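Long-range contacts in protein giant-lens (Drosophila melanogaster, PDB 3CGU), which blocks EGF receptor signalling in the developing fly by sequestering the activating ligand Spitz, without binding the receptor itself: residues P82-P87 and H113-R118; R118-Y123 and A142-T147; R148-R153 and L177-K182; V162-E167 and E203-T208. One frame throughout, in Å; residues are numbered along the deposited sequence.

Contact 1. Residues P82-P87 and H113-R118; sequences PVHKLP and HCRCPR
The linker that leads into the second two-fingered domain folds into a 3-10 turn at Val83-Lys85, and Arg115, from the loop after strand 108-112, reaches across to grip it. The backbones meet first: Arg115 N donates to Pro87 O (2.8 Å). From there the arginine side chain starts with CG anti to the carbonyl carbon (chi1 -75°) and bends at chi3 (-73°), bringing NE and NH2 to the Leu86 carbonyl. NH2 meets Leu86 O at 2.6 Å, almost head-on to the carbonyl, and NE adds a weak bond to the same oxygen. While Leu86 O is held at the guanidinium edge, one face of the group stacks on the His84 imidazole, centres 4.4 Å apart and planes at 22°. Nearby, Cys114 is tied to Cys89 by a disulfide, so the loop is also fixed covalently at the domain's start. The Pro87 ring rests against the His113 carbonyl, CG 3.7 Å from His113 O.

Contact 2. Residues R118-Y123 and A142-T147; sequences RNSVTY and ACSPLT
This is the open end of a beta hairpin, where strands 122-129 and 136-143 of the second two-fingered domain begin and finish. Tyr123 and Ala142 form an antiparallel hydrogen-bonded pair, with Tyr123 N to Ala142 O at 3.2 Å and Ala142 N to Tyr123 O at 3.1 Å. Thr122 and Cys143 follow as a non-hydrogen-bonded pair on the other face, and Thr122 CA-H also points at Ala142 O. Beyond the strands Ser144 keeps the two segments together. Its N donates to Val121 O (3.1 Å), while its hydroxyl, turned between the backbone N and the carbonyl carbon (chi1 65°), takes the N-H of Val121 at 3.1 Å. Ser120 returns the favour from the partner segment: its OG donates to Ser144 O at 3.2 Å, lying in the carbonyl plane on a lone pair. Tyr123 swings its ring along the partner strand, with CZ 4.2 Å from Ala142 CB and the backbone N of Ser144 at the ring edge, 3.9 Å from CE2. Its hydroxyl makes a weak hydrogen bond to Arg93, Thr122 OG1 is hydrogen-bonded to Asp72 OD1, and Cys143 closes a disulfide with Cys116. One backbone bond and two serine hydroxyl bonds thus carry the pairing past the last bridge, the Ser144 hydroxyl accepting where a carbonyl would in a regular ladder, while the disulfide ties the same end of the hairpin to the preceding loop.

Contact 3. Residues R148-R153 and L177-K182; sequences RLRCQR and LCQCPK
Cys151 and Cys178 form the tight side of this contact at the start of the third two-fingered domain: their sulfurs are covalently joined (SG to SG 2.0 Å, chi3 115°). Beside the disulfide the backbones make a single bridge at Arg150 and Gln179. Gln179 N donates to Leu149 O at 2.6 Å, and Cys151 N donates back to Gln179 O at 3.2 Å. Behind the sulfurs, Cys151 packs against Cys157 and Cys213, and Cys180 is bonded to Cys213, so half-cystines crowd this side. The outer side is looser and made of long polar chains. Gln179, its CG anti to the backbone N (chi1 164°) and its chain bent at chi2, runs outward between two arginines. Arg150 lies alongside it, pointing the same way, with a guanidinium face over Gln179 CG (NH1 to CG 3.6 Å). Arg148 crosses the Gln179 side chain at a slant, guanidinium and amide planes 45° apart, with Gln179 OE1 over one face; its NH2 is 3.4 Å from Gln179 NE2, two donors that cannot bond each other, and Arg148 also touches Phe168 of the second subunit. Further out, Arg150 NH1 and Lys182 NZ sit 4.5 Å apart, like charges in an exposed setting. The chemistry is therefore divided: a covalent link and two backbone bonds fix the two loops, while the basic groups contribute mainly by the packing of their chains.

Contact 4. Residues V162-E167 and E203-T208; sequences VRKRQE and EDNIQT
Arg163 turns its CG anti to the carbonyl carbon (chi1 -64°) and then runs extended to NE, while Ile206 sets CG2 in the same relation; being cross-strand neighbours on the same face, the two side chains lie side by side, pointing the same way. Ile206 CG2 touches Arg163 CG at 3.6 Å and covers one face of the guanidinium. They form the antiparallel non-hydrogen-bonded pair, next to the hydrogen-bonded pair of Val162 and Gln207. There Val162 N donates to Gln207 O (3.0 Å, 172°), and Gln207 N returns a bond of 3.0 Å to Val162 O. A third bond, Lys164 N to Asn205 O at 3.2 Å, carries the pairing one step before the start of strand 206-215, and the Lys164 side chain passes across the Asn205 amide, CB 3.8 Å from OD1. Gln207 directs its amide away from the pair, with OE1 bonded to Ser200 and NE2 to Thr208 O. Strand 158-166 is flanked on its other edge by strand 169-176, where Arg163 and Glu171 are joined by backbone hydrogen bonding and Arg165-Gln166 make a classic beta bulge. Arg165 forms a salt bridge with Glu171, and Asp204 one with Arg75 on strand 75-79 of the first two-fingered domain.

How the contacts relate
Along the chain contacts 1, 2 and 3 follow in series, and contact 4 alternates its segments with contact 3 within the third two-fingered domain. Contacts 1 and 2 are neighbours, centres 13 Å apart: they share Arg118 and are bolted together by the Cys116-Cys143 disulfide. Contact 2 also packs on contact 3, 16 Å away between centres, through Pro145 and Tyr123 against Leu177, so the second and third domains meet there. Contact 4 lies about 28 Å from contact 3 between centres, out along strand 158-166, and across the chain's centre from contact 1. Contacts 1 to 3 lie at or beside disulfides, whereas contact 4 pairs two strands within the third of the repeats that encircle Spitz.

Contact 1. Residues P82-P87 and H113-R118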
loop_
_atom_site.group_PDB
_atom_site.type_symbol
_atom_site.label_atom_id
_atom_site.label_comp_id
_atom_site.label_asym_id
_atom_site.label_seq_id
_atom_site.Cartn_x
_atom_site.Cartn_y
_atom_site.Cartn_z
ATOM N N PRO A 82 17.002 10.176 -17.376
ATOM C CA PRO A 82 16.860 10.632 -15.999
ATOM C C PRO A 82 15.505 11.311 -15.795
ATOM O O PRO A 82 15.052 12.048 -16.664
ATOM C CB PRO A 82 18.008 11.646 -15.841
ATOM C CG PRO A 82 18.964 11.329 -16.940
ATOM C CD PRO A 82 18.113 10.848 -18.071
ATOM N N VAL A 83 14.882 11.064 -14.646
ATOM C CA VAL A 83 13.542 11.587 -14.353
ATOM C C VAL A 83 13.454 13.107 -14.233
ATOM O O VAL A 83 12.372 13.671 -14.385
ATOM C CB VAL A 83 12.881 10.920 -13.103
ATOM C CG1 VAL A 83 12.498 9.486 -13.416
ATOM C CG2 VAL A 83 13.794 10.994 -11.892
ATOM N N HIS A 84 14.573 13.779 -13.986
ATOM C CA HIS A 84 14.510 15.230 -13.820
ATOM C C HIS A 84 14.342 15.988 -15.136
ATOM O O HIS A 84 13.898 17.136 -15.145
ATOM C CB HIS A 84 15.687 15.753 -12.991
ATOM C CG HIS A 84 15.314 16.042 -11.570
ATOM N ND1 HIS A 84 15.247 17.326 -11.064
ATOM C CD2 HIS A 84 14.925 15.215 -10.565
ATOM C CE1 HIS A 84 14.858 17.274 -9.800
ATOM N NE2 HIS A 84 14.654 16.005 -9.473
ATOM N N LYS A 85 14.676 15.330 -16.245
ATOM C CA LYS A 85 14.428 15.891 -17.573
ATOM C C LYS A 85 12.935 16.087 -17.854
ATOM O O LYS A 85 12.565 16.790 -18.794
ATOM C CB LYS A 85 15.063 15.019 -18.666
ATOM C CG LYS A 85 16.579 15.139 -18.743
ATOM C CD LYS A 85 17.147 14.542 -20.044
ATOM C CE LYS A 85 18.678 14.789 -20.107
ATOM N NZ LYS A 85 19.371 13.812 -21.040
ATOM N N LEU A 86 12.078 15.450 -17.060
ATOM C CA LEU A 86 10.637 15.659 -17.194
ATOM C C LEU A 86 10.179 16.826 -16.320
ATOM O O LEU A 86 10.645 16.989 -15.183
ATOM C CB LEU A 86 9.844 14.394 -16.837
ATOM C CG LEU A 86 9.998 13.122 -17.689
ATOM C CD1 LEU A 86 9.658 11.887 -16.878
ATOM C CD2 LEU A 86 9.142 13.175 -18.920
ATOM N N PRO A 87 9.258 17.642 -16.849
ATOM C CA PRO A 87 8.697 18.769 -16.109
ATOM C C PRO A 87 7.883 18.306 -14.910
ATOM O O PRO A 87 7.383 17.189 -14.895
ATOM C CB PRO A 87 7.770 19.433 -17.129
ATOM C CG PRO A 87 7.452 18.361 -18.126
ATOM C CD PRO A 87 8.680 17.512 -18.200
ATOM N N HIS A 113 4.213 11.949 -18.970
ATOM C CA HIS A 113 4.251 13.312 -19.465
ATOM C C HIS A 113 4.871 14.292 -18.471
ATOM O O HIS A 113 5.516 15.250 -18.882
ATOM C CB HIS A 113 2.849 13.778 -19.879
ATOM C CG HIS A 113 2.099 12.767 -20.694
ATOM N ND1 HIS A 113 2.413 12.482 -22.009
ATOM C CD2 HIS A 113 1.042 11.974 -20.379
ATOM C CE1 HIS A 113 1.594 11.549 -22.463
ATOM N NE2 HIS A 113 0.753 11.223 -21.494
ATOM N N CYS A 114 4.662 14.084 -17.174
ATOM C CA CYS A 114 5.191 15.020 -16.186
ATOM C C CYS A 114 5.331 14.322 -14.843
ATOM O O CYS A 114 4.936 13.174 -14.702
ATOM C CB CYS A 114 4.275 16.240 -16.057
ATOM S SG CYS A 114 2.722 15.854 -15.194
ATOM N N ARG A 115 5.885 15.019 -13.859
ATOM C CA ARG A 115 6.026 14.484 -12.516
ATOM C C ARG A 115 5.114 15.214 -11.532
ATOM O O ARG A 115 5.065 16.442 -11.509
ATOM C CB ARG A 115 7.477 14.637 -12.042
ATOM C CG ARG A 115 8.479 13.661 -12.671
ATOM C CD ARG A 115 9.918 13.934 -12.194
ATOM N NE ARG A 115 10.490 15.152 -12.776
ATOM C CZ ARG A 115 10.880 16.217 -12.077
ATOM N NH1 ARG A 115 10.765 16.238 -10.751
ATOM N NH2 ARG A 115 11.381 17.273 -12.708
ATOM N N CYS A 116 4.407 14.450 -10.709
ATOM C CA CYS A 116 3.654 14.996 -9.589
ATOM C C CYS A 116 4.607 15.624 -8.552
ATOM O O CYS A 116 5.720 15.132 -8.347
ATOM C CB CYS A 116 2.812 13.888 -8.941
ATOM S SG CYS A 116 1.544 13.134 -10.044
ATOM N N PRO A 117 4.188 16.726 -7.916
ATOM C CA PRO A 117 4.946 17.362 -6.846
ATOM C C PRO A 117 5.155 16.450 -5.628
ATOM O O PRO A 117 4.525 15.402 -5.519
ATOM C CB PRO A 117 4.057 18.557 -6.444
ATOM C CG PRO A 117 3.164 18.808 -7.593
ATOM C CD PRO A 117 2.947 17.453 -8.231
ATOM N N ARG A 118 6.039 16.865 -4.725
ATOM C CA ARG A 118 6.274 16.163 -3.467
ATOM C C ARG A 118 4.977 15.694 -2.811
ATOM O O ARG A 118 4.004 16.441 -2.749
ATOM C CB ARG A 118 7.012 17.088 -2.500
ATOM C CG ARG A 118 7.388 16.450 -1.176
ATOM C CD ARG A 118 8.597 15.540 -1.338
ATOM N NE ARG A 118 9.725 16.238 -1.949
ATOM C CZ ARG A 118 10.396 17.224 -1.337
ATOM N NH1 ARG A 118 10.043 17.626 -0.102
ATOM N NH2 ARG A 118 11.417 17.808 -1.956
#

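Contact 2. Residues R118-Y123 and A142-T147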
loop_
_atom_site.group_PDB
_atom_site.type_symbol
_atom_site.label_atom_id
_atom_site.label_comp_id
_atom_site.label_asym_id
_atom_site.label_seq_id
_atom_site.Cartn_x
_atom_site.Cartn_y
_atom_site.Cartn_z
ATOM N N ARG A 118 6.039 16.865 -4.725
ATOM C CA ARG A 118 6.274 16.163 -3.467
ATOM C C ARG A 118 4.977 15.694 -2.811
ATOM O O ARG A 118 4.004 16.441 -2.749
ATOM C CB ARG A 118 7.012 17.088 -2.500
ATOM C CG ARG A 118 7.388 16.450 -1.176
ATOM C CD ARG A 118 8.597 15.540 -1.338
ATOM N NE ARG A 118 9.725 16.238 -1.949
ATOM C CZ ARG A 118 10.396 17.224 -1.337
ATOM N NH1 ARG A 118 10.043 17.626 -0.102
ATOM N NH2 ARG A 118 11.417 17.808 -1.956
ATOM N N ASN A 119 4.988 14.468 -2.295
ATOM C CA ASN A 119 3.810 13.839 -1.674
ATOM C C ASN A 119 2.455 14.162 -2.329
ATOM O O ASN A 119 1.486 14.541 -1.656
ATOM C CB ASN A 119 3.770 14.058 -0.152
ATOM C CG ASN A 119 3.813 15.519 0.238
ATOM O OD1 ASN A 119 4.626 15.925 1.082
ATOM N ND2 ASN A 119 2.939 16.320 -0.367
ATOM N N SER A 120 2.401 14.012 -3.647
ATOM C CA SER A 120 1.155 14.064 -4.375
ATOM C C SER A 120 1.003 12.723 -5.066
ATOM O O SER A 120 1.913 12.266 -5.761
ATOM C CB SER A 120 1.180 15.188 -5.404
ATOM O OG SER A 120 0.357 14.845 -6.530
ATOM N N VAL A 121 -0.143 12.088 -4.872
ATOM C CA VAL A 121 -0.337 10.728 -5.357
ATOM C C VAL A 121 -1.186 10.678 -6.617
ATOM O O VAL A 121 -2.152 11.417 -6.750
ATOM C CB VAL A 121 -0.935 9.843 -4.252
ATOM C CG1 VAL A 121 -1.416 8.502 -4.807
ATOM C CG2 VAL A 121 0.103 9.646 -3.150
ATOM N N THR A 122 -0.819 9.809 -7.550
ATOM C CA THR A 122 -1.558 9.697 -8.793
ATOM C C THR A 122 -2.860 8.933 -8.579
ATOM O O THR A 122 -2.962 8.098 -7.691
ATOM C CB THR A 122 -0.714 8.983 -9.879
ATOM O OG1 THR A 122 -0.548 7.597 -9.533
ATOM C CG2 THR A 122 0.675 9.660 -10.022
ATOM N N TYR A 123 -3.857 9.205 -9.405
ATOM C CA TYR A 123 -5.080 8.431 -9.369
ATOM C C TYR A 123 -5.647 8.384 -10.764
ATOM O O TYR A 123 -5.417 9.300 -11.572
ATOM C CB TYR A 123 -6.100 9.046 -8.398
ATOM C CG TYR A 123 -6.591 10.410 -8.798
ATOM C CD1 TYR A 123 -7.732 10.551 -9.568
ATOM C CD2 TYR A 123 -5.914 11.559 -8.412
ATOM C CE1 TYR A 123 -8.202 11.796 -9.939
ATOM C CE2 TYR A 123 -6.368 12.823 -8.790
ATOM C CZ TYR A 123 -7.525 12.929 -9.552
ATOM O OH TYR A 123 -8.017 14.165 -9.940
ATOM N N ALA A 142 -3.799 11.496 -13.026
ATOM C CA ALA A 142 -3.544 12.884 -12.701
ATOM C C ALA A 142 -2.927 12.942 -11.323
ATOM O O ALA A 142 -2.867 11.929 -10.640
ATOM C CB ALA A 142 -4.852 13.682 -12.742
ATOM N N CYS A 143 -2.476 14.123 -10.911
ATOM C CA CYS A 143 -1.896 14.293 -9.579
ATOM C C CYS A 143 -2.914 14.899 -8.626
ATOM O O CYS A 143 -3.566 15.892 -8.950
ATOM C CB CYS A 143 -0.654 15.189 -9.626
ATOM S SG CYS A 143 0.575 14.728 -10.871
ATOM N N SER A 144 -3.043 14.294 -7.449
ATOM C CA SER A 144 -3.928 14.810 -6.418
ATOM C C SER A 144 -3.531 16.237 -6.051
ATOM O O SER A 144 -2.342 16.572 -6.044
ATOM C CB SER A 144 -3.891 13.905 -5.184
ATOM O OG SER A 144 -2.611 13.902 -4.574
ATOM N N PRO A 145 -4.534 17.081 -5.737
ATOM C CA PRO A 145 -4.334 18.500 -5.431
ATOM C C PRO A 145 -3.506 18.669 -4.173
ATOM O O PRO A 145 -3.739 17.975 -3.190
ATOM C CB PRO A 145 -5.761 19.017 -5.177
ATOM C CG PRO A 145 -6.674 18.003 -5.771
ATOM C CD PRO A 145 -5.953 16.690 -5.641
ATOM N N LEU A 146 -2.542 19.586 -4.205
ATOM C CA LEU A 146 -1.717 19.884 -3.029
ATOM C C LEU A 146 -2.481 20.739 -2.012
ATOM O O LEU A 146 -2.441 20.477 -0.806
ATOM C CB LEU A 146 -0.413 20.569 -3.451
ATOM C CG LEU A 146 -0.507 21.636 -4.554
ATOM C CD1 LEU A 146 -1.064 22.946 -3.999
ATOM C CD2 LEU A 146 0.853 21.862 -5.248
ATOM N N THR A 147 -3.178 21.758 -2.514
ATOM C CA THR A 147 -4.070 22.572 -1.692
ATOM C C THR A 147 -5.522 22.327 -2.096
ATOM O O THR A 147 -5.809 22.019 -3.248
ATOM C CB THR A 147 -3.758 24.077 -1.806
ATOM O OG1 THR A 147 -4.720 24.820 -1.044
ATOM C CG2 THR A 147 -3.815 24.529 -3.259
#

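Contact 3. Residues R148-R153 and L177-K182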
loop_
_atom_site.group_PDB
_atom_site.type_symbol
_atom_site.label_atom_id
_atom_site.label_comp_id
_atom_site.label_asym_id
_atom_site.label_seq_id
_atom_site.Cartn_x
_atom_site.Cartn_y
_atom_site.Cartn_z
ATOM N N ARG A 148 -6.433 22.474 -1.145
ATOM C CA ARG A 148 -7.830 22.119 -1.358
ATOM C C ARG A 148 -8.683 23.329 -1.731
ATOM O O ARG A 148 -8.733 24.305 -0.997
ATOM C CB ARG A 148 -8.372 21.428 -0.108
ATOM C CG ARG A 148 -7.924 22.079 1.196
ATOM C CD ARG A 148 -9.068 22.843 1.853
ATOM N NE ARG A 148 -10.236 21.977 2.001
ATOM C CZ ARG A 148 -10.542 21.321 3.113
ATOM N NH1 ARG A 148 -9.777 21.448 4.195
ATOM N NH2 ARG A 148 -11.619 20.546 3.147
ATOM N N LEU A 149 -9.350 23.260 -2.878
ATOM C CA LEU A 149 -10.139 24.386 -3.374
ATOM C C LEU A 149 -11.632 24.081 -3.350
ATOM O O LEU A 149 -12.047 23.040 -2.843
ATOM C CB LEU A 149 -9.701 24.761 -4.794
ATOM C CG LEU A 149 -8.345 25.469 -4.933
ATOM C CD1 LEU A 149 -7.798 25.332 -6.354
ATOM C CD2 LEU A 149 -8.450 26.941 -4.534
ATOM N N ARG A 150 -12.432 24.996 -3.897
ATOM C CA ARG A 150 -13.881 24.826 -3.953
ATOM C C ARG A 150 -14.270 23.980 -5.155
ATOM O O ARG A 150 -13.699 24.138 -6.238
ATOM C CB ARG A 150 -14.567 26.186 -4.048
ATOM C CG ARG A 150 -14.333 27.083 -2.846
ATOM C CD ARG A 150 -15.056 26.541 -1.621
ATOM N NE ARG A 150 -14.784 27.342 -0.432
ATOM C CZ ARG A 150 -15.411 27.192 0.729
ATOM N NH1 ARG A 150 -16.359 26.271 0.855
ATOM N NH2 ARG A 150 -15.094 27.966 1.762
ATOM N N CYS A 151 -15.237 23.081 -4.969
ATOM C CA CYS A 151 -15.694 22.229 -6.062
ATOM C C CYS A 151 -16.694 22.974 -6.936
ATOM O O CYS A 151 -17.461 23.809 -6.443
ATOM C CB CYS A 151 -16.333 20.934 -5.540
ATOM S SG CYS A 151 -15.332 19.892 -4.404
ATOM N N GLN A 152 -16.673 22.681 -8.235
ATOM C CA GLN A 152 -17.722 23.143 -9.152
ATOM C C GLN A 152 -18.677 21.993 -9.481
ATOM O O GLN A 152 -18.361 20.809 -9.244
ATOM C CB GLN A 152 -17.119 23.653 -10.465
ATOM C CG GLN A 152 -16.431 24.998 -10.377
ATOM C CD GLN A 152 -15.154 24.929 -9.568
ATOM O OE1 GLN A 152 -14.062 25.245 -10.123
ATOM N NE2 GLN A 152 -15.277 24.500 -8.250
ATOM N N ARG A 153 -19.838 22.340 -10.048
ATOM C CA ARG A 153 -20.762 21.316 -10.521
ATOM C C ARG A 153 -19.985 20.313 -11.361
ATOM O O ARG A 153 -19.058 20.688 -12.087
ATOM C CB ARG A 153 -21.878 21.941 -11.366
ATOM C CG ARG A 153 -21.537 22.107 -12.857
ATOM C CD ARG A 153 -22.315 23.261 -13.501
ATOM N NE ARG A 153 -21.886 24.556 -12.976
ATOM C CZ ARG A 153 -22.523 25.705 -13.208
ATOM N NH1 ARG A 153 -23.627 25.726 -13.964
ATOM N NH2 ARG A 153 -22.057 26.834 -12.682
ATOM N N LEU A 177 -10.511 15.374 -3.164
ATOM C CA LEU A 177 -10.040 16.249 -4.234
ATOM C C LEU A 177 -10.330 17.718 -4.003
ATOM O O LEU A 177 -9.463 18.554 -4.219
ATOM C CB LEU A 177 -10.650 15.830 -5.564
ATOM C CG LEU A 177 -10.285 14.418 -5.985
ATOM C CD1 LEU A 177 -11.203 13.979 -7.093
ATOM C CD2 LEU A 177 -8.842 14.377 -6.427
ATOM N N CYS A 178 -11.547 18.045 -3.578
ATOM C CA CYS A 178 -11.868 19.441 -3.305
ATOM C C CYS A 178 -12.848 19.666 -2.151
ATOM O O CYS A 178 -13.397 18.733 -1.584
ATOM C CB CYS A 178 -12.325 20.158 -4.579
ATOM S SG CYS A 178 -13.675 19.357 -5.473
ATOM N N GLN A 179 -13.058 20.927 -1.812
ATOM C CA GLN A 179 -13.901 21.300 -0.689
ATOM C C GLN A 179 -15.340 21.536 -1.118
ATOM O O GLN A 179 -15.607 22.476 -1.854
ATOM C CB GLN A 179 -13.359 22.592 -0.085
ATOM C CG GLN A 179 -14.328 23.293 0.828
ATOM C CD GLN A 179 -14.491 22.571 2.144
ATOM O OE1 GLN A 179 -14.354 23.177 3.221
ATOM N NE2 GLN A 179 -14.771 21.266 2.068
ATOM N N CYS A 180 -16.269 20.701 -0.655
ATOM C CA CYS A 180 -17.689 20.945 -0.931
ATOM C C CYS A 180 -18.157 22.271 -0.343
ATOM O O CYS A 180 -17.856 22.582 0.810
ATOM C CB CYS A 180 -18.572 19.821 -0.396
ATOM S SG CYS A 180 -18.597 18.316 -1.409
ATOM N N PRO A 181 -18.912 23.043 -1.138
ATOM C CA PRO A 181 -19.500 24.340 -0.789
ATOM C C PRO A 181 -20.451 24.258 0.397
ATOM O O PRO A 181 -20.992 23.192 0.692
ATOM C CB PRO A 181 -20.295 24.712 -2.044
ATOM C CG PRO A 181 -20.537 23.405 -2.739
ATOM C CD PRO A 181 -19.269 22.644 -2.510
ATOM N N LYS A 182 -20.644 25.391 1.069
ATOM C CA LYS A 182 -21.530 25.463 2.222
ATOM C C LYS A 182 -22.893 24.891 1.858
ATOM O O LYS A 182 -23.362 25.056 0.730
ATOM C CB LYS A 182 -21.670 26.914 2.699
ATOM C CG LYS A 182 -20.374 27.540 3.219
ATOM C CD LYS A 182 -20.194 27.305 4.713
ATOM C CE LYS A 182 -19.989 25.824 5.028
ATOM N NZ LYS A 182 -18.624 25.355 4.589
#

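Contact 4. Residues V162-E167 and E203-T208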
loop_
_atom_site.group_PDB
_atom_site.type_symbol
_atom_site.label_atom_id
_atom_site.label_comp_id
_atom_site.label_asym_id
_atom_site.label_seq_id
_atom_site.Cartn_x
_atom_site.Cartn_y
_atom_site.Cartn_z
ATOM N N VAL A 162 -10.763 1.027 -5.408
ATOM C CA VAL A 162 -10.874 -0.246 -4.712
ATOM C C VAL A 162 -10.018 -1.281 -5.427
ATOM O O VAL A 162 -10.249 -1.573 -6.592
ATOM C CB VAL A 162 -12.351 -0.752 -4.690
ATOM C CG1 VAL A 162 -12.454 -2.125 -4.034
ATOM C CG2 VAL A 162 -13.262 0.244 -3.996
ATOM N N ARG A 163 -9.023 -1.823 -4.735
ATOM C CA ARG A 163 -8.190 -2.894 -5.277
ATOM C C ARG A 163 -8.517 -4.218 -4.600
ATOM O O ARG A 163 -8.534 -4.302 -3.378
ATOM C CB ARG A 163 -6.705 -2.597 -5.042
ATOM C CG ARG A 163 -6.154 -1.367 -5.749
ATOM C CD ARG A 163 -4.653 -1.188 -5.472
ATOM N NE ARG A 163 -4.002 -0.335 -6.473
ATOM C CZ ARG A 163 -4.033 1.001 -6.474
ATOM N NH1 ARG A 163 -4.690 1.666 -5.526
ATOM N NH2 ARG A 163 -3.411 1.681 -7.434
ATOM N N LYS A 164 -8.757 -5.271 -5.369
ATOM C CA LYS A 164 -8.846 -6.591 -4.753
ATOM C C LYS A 164 -7.440 -7.192 -4.583
ATOM O O LYS A 164 -6.866 -7.728 -5.520
ATOM C CB LYS A 164 -9.788 -7.504 -5.551
ATOM C CG LYS A 164 -11.262 -7.054 -5.492
ATOM C CD LYS A 164 -12.129 -7.772 -6.532
ATOM C CE LYS A 164 -12.439 -9.217 -6.129
ATOM N NZ LYS A 164 -13.357 -9.299 -4.944
ATOM N N ARG A 165 -6.876 -7.058 -3.387
ATOM C CA ARG A 165 -5.536 -7.568 -3.109
ATOM C C ARG A 165 -5.485 -9.081 -3.115
ATOM O O ARG A 165 -4.509 -9.672 -3.574
ATOM C CB ARG A 165 -5.028 -7.051 -1.770
ATOM C CG ARG A 165 -4.624 -5.599 -1.799
ATOM C CD ARG A 165 -3.420 -5.394 -2.677
ATOM N NE ARG A 165 -2.966 -4.009 -2.655
ATOM C CZ ARG A 165 -1.915 -3.562 -3.341
ATOM N NH1 ARG A 165 -1.216 -4.397 -4.103
ATOM N NH2 ARG A 165 -1.565 -2.283 -3.268
ATOM N N GLN A 166 -6.526 -9.710 -2.575
ATOM C CA GLN A 166 -6.656 -11.160 -2.663
ATOM C C GLN A 166 -8.050 -11.610 -2.265
ATOM O O GLN A 166 -8.949 -10.778 -2.048
ATOM C CB GLN A 166 -5.609 -11.864 -1.811
ATOM C CG GLN A 166 -5.499 -11.334 -0.411
ATOM C CD GLN A 166 -4.673 -12.252 0.460
ATOM O OE1 GLN A 166 -3.568 -11.904 0.885
ATOM N NE2 GLN A 166 -5.197 -13.450 0.716
ATOM N N GLU A 167 -8.230 -12.930 -2.171
ATOM C CA GLU A 167 -9.562 -13.473 -1.930
ATOM C C GLU A 167 -10.271 -12.702 -0.818
ATOM O O GLU A 167 -11.446 -12.348 -0.951
ATOM C CB GLU A 167 -9.492 -14.973 -1.603
ATOM C CG GLU A 167 -10.711 -15.790 -2.055
ATOM C CD GLU A 167 -10.488 -17.302 -1.954
ATOM O OE1 GLU A 167 -9.362 -17.764 -2.245
ATOM O OE2 GLU A 167 -11.443 -18.033 -1.595
ATOM N N GLU A 203 -6.872 -4.921 -15.398
ATOM C CA GLU A 203 -5.493 -5.404 -15.354
ATOM C C GLU A 203 -4.930 -5.363 -13.928
ATOM O O GLU A 203 -4.385 -6.355 -13.451
ATOM C CB GLU A 203 -4.598 -4.607 -16.308
ATOM C CG GLU A 203 -3.456 -5.412 -16.959
ATOM C CD GLU A 203 -2.259 -5.671 -16.025
ATOM O OE1 GLU A 203 -2.453 -6.324 -14.963
ATOM O OE2 GLU A 203 -1.118 -5.245 -16.367
ATOM N N ASP A 204 -5.064 -4.224 -13.249
ATOM C CA ASP A 204 -4.536 -4.068 -11.888
ATOM C C ASP A 204 -5.549 -4.474 -10.827
ATOM O O ASP A 204 -5.336 -4.271 -9.629
ATOM C CB ASP A 204 -4.098 -2.624 -11.640
ATOM C CG ASP A 204 -2.672 -2.360 -12.089
ATOM O OD1 ASP A 204 -2.348 -1.185 -12.364
ATOM O OD2 ASP A 204 -1.875 -3.326 -12.170
ATOM N N ASN A 205 -6.663 -5.034 -11.279
ATOM C CA ASN A 205 -7.736 -5.428 -10.380
ATOM C C ASN A 205 -8.276 -4.230 -9.592
ATOM O O ASN A 205 -8.579 -4.339 -8.401
ATOM C CB ASN A 205 -7.258 -6.534 -9.441
ATOM C CG ASN A 205 -8.306 -7.614 -9.231
ATOM O OD1 ASN A 205 -9.514 -7.354 -9.299
ATOM N ND2 ASN A 205 -7.849 -8.839 -8.974
ATOM N N ILE A 206 -8.400 -3.091 -10.272
ATOM C CA ILE A 206 -8.959 -1.898 -9.657
ATOM C C ILE A 206 -10.309 -1.460 -10.245
ATOM O O ILE A 206 -10.636 -1.741 -11.405
ATOM C CB ILE A 206 -7.966 -0.700 -9.664
ATOM C CG1 ILE A 206 -7.963 0.004 -11.019
ATOM C CG2 ILE A 206 -6.555 -1.156 -9.303
ATOM C CD1 ILE A 206 -6.980 1.188 -11.063
ATOM N N GLN A 207 -11.082 -0.773 -9.407
ATOM C CA GLN A 207 -12.398 -0.268 -9.750
ATOM C C GLN A 207 -12.579 1.106 -9.102
ATOM O O GLN A 207 -12.466 1.228 -7.879
ATOM C CB GLN A 207 -13.465 -1.224 -9.226
ATOM C CG GLN A 207 -14.855 -0.650 -9.295
ATOM C CD GLN A 207 -15.310 -0.522 -10.732
ATOM O OE1 GLN A 207 -15.324 -1.511 -11.474
ATOM N NE2 GLN A 207 -15.653 0.699 -11.147
ATOM N N THR A 208 -12.851 2.133 -9.908
ATOM C CA THR A 208 -12.950 3.503 -9.385
ATOM C C THR A 208 -14.396 3.985 -9.216
ATOM O O THR A 208 -15.305 3.586 -9.953
ATOM C CB THR A 208 -12.129 4.542 -10.235
ATOM O OG1 THR A 208 -12.564 4.514 -11.601
ATOM C CG2 THR A 208 -10.619 4.237 -10.189
#